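Local coordinates for protein fatty acid synthase 1, isoform A (Drosophila melanogaster, PDB 6FN6) that probably carries out the reductive and dehydrating steps of NADPH-dependent fatty acid synthesis on acyl-carrier-protein-bound chains, as the modifying region of a multifunctional synthase, at residues 463-466 / 467-470; 686-689 / 690-694. All blocks are in the same frame, centred on the assembly; numbering follows the deposited sequence.

Contact 1 (463-466 / 467-470); sequences NFNW and VDDL
A chi1 of 75° places CG of Trp466 between its backbone N and carbonyl carbon, which lays the indole against Val467, whose CG2, anti to the carbonyl carbon, sits over the ring. This is the N-terminal turn of helix 466-480 in the pseudo-ketoreductase region, entered through an Asx turn and a type I beta turn from Asn463 to Trp466. CG2 of Val467 stands 3.9 Å from the centroid of the five-membered ring of Trp466, 17° off the normal, a CH-pi contact over one face. Leu470, one turn on, runs alongside the indole and brings CD2 to 3.8 Å from CZ3 of Trp466. A broad indole suits this place because it also reaches Leu1076 and Leu499, while Leu470 packs on Val484 and Val486 of strand 483-489.

Asn465 occupies the N-cap position, yet its side chain makes no capping bond. Its carbonyl O opens the helical ladder, taking the N-H of Asp469, with N at 3.3 Å, and, weakly, that of Asp468. The acidic residues Asp468 and Asp469 fit the first turn, where negative charge would probably interact favourably with the helix's N-terminal end. Asn463 suits the approach because its short amide can reach forward to the backbone two residues on: OD1 accepts the N-H of Asn465, with N at 3.1 Å, the donor standing 65° out of the amide's carbonyl plane.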
# COMPACT_ATOMS: atom_id res chain seq x y z
N ASN A 463 26.00 68.27 -43.70
CA ASN A 463 26.91 68.75 -42.68
C ASN A 463 26.89 67.80 -41.49
O ASN A 463 25.90 67.71 -40.76
CB ASN A 463 26.54 70.17 -42.23
CG ASN A 463 27.42 70.67 -41.10
OD1 ASN A 463 28.54 70.18 -40.91
ND2 ASN A 463 26.93 71.64 -40.35
N PHE A 464 27.99 67.08 -41.30
CA PHE A 464 28.07 66.03 -40.28
C PHE A 464 28.15 66.62 -38.87
O PHE A 464 27.81 65.95 -37.89
CB PHE A 464 29.28 65.15 -40.56
CG PHE A 464 29.38 63.94 -39.67
CD1 PHE A 464 28.48 62.89 -39.80
CD2 PHE A 464 30.37 63.85 -38.71
CE1 PHE A 464 28.57 61.78 -38.99
CE2 PHE A 464 30.46 62.74 -37.89
CZ PHE A 464 29.56 61.70 -38.03
N ASN A 465 28.59 67.87 -38.78
CA ASN A 465 28.87 68.51 -37.49
C ASN A 465 27.73 69.40 -36.99
O ASN A 465 27.92 70.18 -36.05
CB ASN A 465 30.15 69.33 -37.59
CG ASN A 465 31.37 68.47 -37.85
OD1 ASN A 465 31.94 67.89 -36.92
ND2 ASN A 465 31.76 68.35 -39.11
N TRP A 466 26.55 69.30 -37.59
CA TRP A 466 25.44 70.18 -37.24
C TRP A 466 25.02 69.99 -35.79
O TRP A 466 24.41 70.88 -35.19
CB TRP A 466 24.24 69.93 -38.17
CG TRP A 466 23.47 68.66 -37.88
CD1 TRP A 466 23.62 67.46 -38.50
CD2 TRP A 466 22.43 68.49 -36.91
NE1 TRP A 466 22.74 66.55 -37.97
CE2 TRP A 466 22.00 67.16 -37.00
CE3 TRP A 466 21.82 69.34 -35.98
CZ2 TRP A 466 20.98 66.65 -36.18
CZ3 TRP A 466 20.82 68.83 -35.17
CH2 TRP A 466 20.41 67.50 -35.28
N VAL A 467 25.36 68.84 -35.21
CA VAL A 467 25.02 68.55 -33.82
C VAL A 467 25.81 69.46 -32.88
O VAL A 467 25.27 69.94 -31.88
CB VAL A 467 25.27 67.07 -33.48
CG1 VAL A 467 24.81 66.76 -32.06
CG2 VAL A 467 24.57 66.16 -34.48
N ASP A 468 27.08 69.68 -33.20
CA ASP A 468 27.91 70.57 -32.40
C ASP A 468 27.46 72.02 -32.56
O ASP A 468 27.51 72.80 -31.62
CB ASP A 468 29.38 70.42 -32.79
CG ASP A 468 29.90 69.02 -32.57
OD1 ASP A 468 29.79 68.52 -31.43
OD2 ASP A 468 30.41 68.41 -33.54
N ASP A 469 27.01 72.36 -33.77
CA ASP A 469 26.48 73.69 -34.03
C ASP A 469 25.29 73.96 -33.13
O ASP A 469 25.13 75.06 -32.59
CB ASP A 469 26.08 73.84 -35.50
CG ASP A 469 27.26 73.71 -36.45
OD1 ASP A 469 28.30 73.16 -36.03
OD2 ASP A 469 27.14 74.15 -37.61
N LEU A 470 24.44 72.96 -32.98
CA LEU A 470 23.25 73.07 -32.14
C LEU A 470 23.65 73.21 -30.67
O LEU A 470 23.16 74.09 -29.97
CB LEU A 470 22.35 71.85 -32.33
CG LEU A 470 21.06 71.81 -31.51
CD1 LEU A 470 20.17 73.01 -31.83
CD2 LEU A 470 20.31 70.52 -31.77

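Contact 2 (686-689 / 690-694); sequences STVP and CVYST
The start of helix 689-702, in the enoylreductase part of the chain, is built here around Pro689, whose ring fits the first turn because its nitrogen, lacking a hydrogen, is not asked to donate a helical bond. Its carbonyl O is gripped twice by Ser693: the backbone N lies at 3.0 Å and OG at 2.5 Å, a length uncertain at this resolution, the two donors arriving from opposite faces of the carbonyl plane. Serine suits this position because OG, anti to the carbonyl carbon (chi1 -64°), turns back along the helix. Thr694 does likewise, its OG1 giving a bond to the O of Cys690.

One residue earlier, Tyr692 N donates to Val688 O at 3.2 Å. The same oxygen sits at the edge of the Tyr692 ring, and CD2 of that ring touches CG1 of Val688 at 3.7 Å. The oxygen of a water accepts from Val691 N and lies 2.6 Å from Thr687 O.

Among the neighbours, Tyr692 packs on helix 719-731 and bonds through OH to Val864 O, Pro689 leans on Met654 and Met656 of strand 652-656, and Val691 touches Lys891 of strand 891-895.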
# COMPACT_ATOMS: atom_id res chain seq x y z
N SER A 686 -20.36 11.73 -30.37
CA SER A 686 -19.23 12.38 -29.71
C SER A 686 -18.98 11.86 -28.30
O SER A 686 -17.87 11.98 -27.77
CB SER A 686 -19.44 13.90 -29.66
OG SER A 686 -20.64 14.22 -28.97
N THR A 687 -20.01 11.28 -27.69
CA THR A 687 -19.92 10.83 -26.30
C THR A 687 -19.23 9.47 -26.15
O THR A 687 -18.86 9.08 -25.04
CB THR A 687 -21.32 10.72 -25.67
OG1 THR A 687 -22.05 9.65 -26.29
CG2 THR A 687 -22.10 12.01 -25.84
N VAL A 688 -19.06 8.75 -27.25
CA VAL A 688 -18.67 7.34 -27.19
C VAL A 688 -17.16 7.08 -27.06
O VAL A 688 -16.75 6.33 -26.18
CB VAL A 688 -19.22 6.60 -28.43
CG1 VAL A 688 -18.69 5.17 -28.50
CG2 VAL A 688 -20.73 6.59 -28.41
N PRO A 689 -16.33 7.68 -27.93
CA PRO A 689 -14.92 7.29 -28.06
C PRO A 689 -14.15 7.07 -26.75
O PRO A 689 -13.62 5.98 -26.54
CB PRO A 689 -14.31 8.46 -28.82
CG PRO A 689 -15.41 8.99 -29.63
CD PRO A 689 -16.66 8.81 -28.81
N CYS A 690 -14.08 8.09 -25.90
CA CYS A 690 -13.21 8.03 -24.73
C CYS A 690 -13.72 7.10 -23.64
O CYS A 690 -13.00 6.20 -23.21
CB CYS A 690 -13.00 9.42 -24.15
SG CYS A 690 -11.80 10.40 -25.07
N VAL A 691 -14.94 7.34 -23.17
CA VAL A 691 -15.47 6.59 -22.04
C VAL A 691 -15.53 5.10 -22.35
O VAL A 691 -15.29 4.27 -21.48
CB VAL A 691 -16.86 7.11 -21.61
CG1 VAL A 691 -16.74 8.53 -21.05
CG2 VAL A 691 -17.85 7.06 -22.76
N TYR A 692 -15.85 4.75 -23.60
CA TYR A 692 -15.99 3.35 -23.96
C TYR A 692 -14.65 2.70 -24.27
O TYR A 692 -14.44 1.53 -23.96
CB TYR A 692 -16.93 3.19 -25.15
CG TYR A 692 -18.39 3.17 -24.75
CD1 TYR A 692 -18.95 2.03 -24.19
CD2 TYR A 692 -19.19 4.29 -24.91
CE1 TYR A 692 -20.28 2.01 -23.81
CE2 TYR A 692 -20.52 4.28 -24.53
CZ TYR A 692 -21.06 3.13 -23.98
OH TYR A 692 -22.38 3.11 -23.61
N SER A 693 -13.74 3.45 -24.88
CA SER A 693 -12.38 2.96 -25.06
C SER A 693 -11.76 2.67 -23.70
O SER A 693 -11.01 1.71 -23.53
CB SER A 693 -11.53 3.97 -25.83
OG SER A 693 -12.03 4.14 -27.15
N THR A 694 -12.09 3.52 -22.73
CA THR A 694 -11.61 3.34 -21.36
C THR A 694 -12.22 2.09 -20.74
O THR A 694 -11.51 1.26 -20.16
CB THR A 694 -11.97 4.56 -20.49
OG1 THR A 694 -11.43 5.75 -21.09
CG2 THR A 694 -11.40 4.41 -19.08
O HOH W 1 -16.49 9.69 -24.24

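Contact 1 precedes contact 2 along the chain, and they lie on opposite sides of its centre, with their own centres about 77 Å apart and their nearest atoms about 66 Å apart. They share no helix or strand. Residues 463-470 belong to the pseudo-ketoreductase region, where helix 466-480 follows strand 454-457 and packs on helix 1072-1090 of the ketoreductase, so contact 1 joins these two regions. Residues 686-694 lead into helix 689-702, beside strands 652-656 and 891-895 and helix 719-731 of the enoylreductase part. Both lie away from the predicted dehydratase residues, and each, one partly exposed and one buried, is local packing at the start of a helix in a different region of the multienzyme.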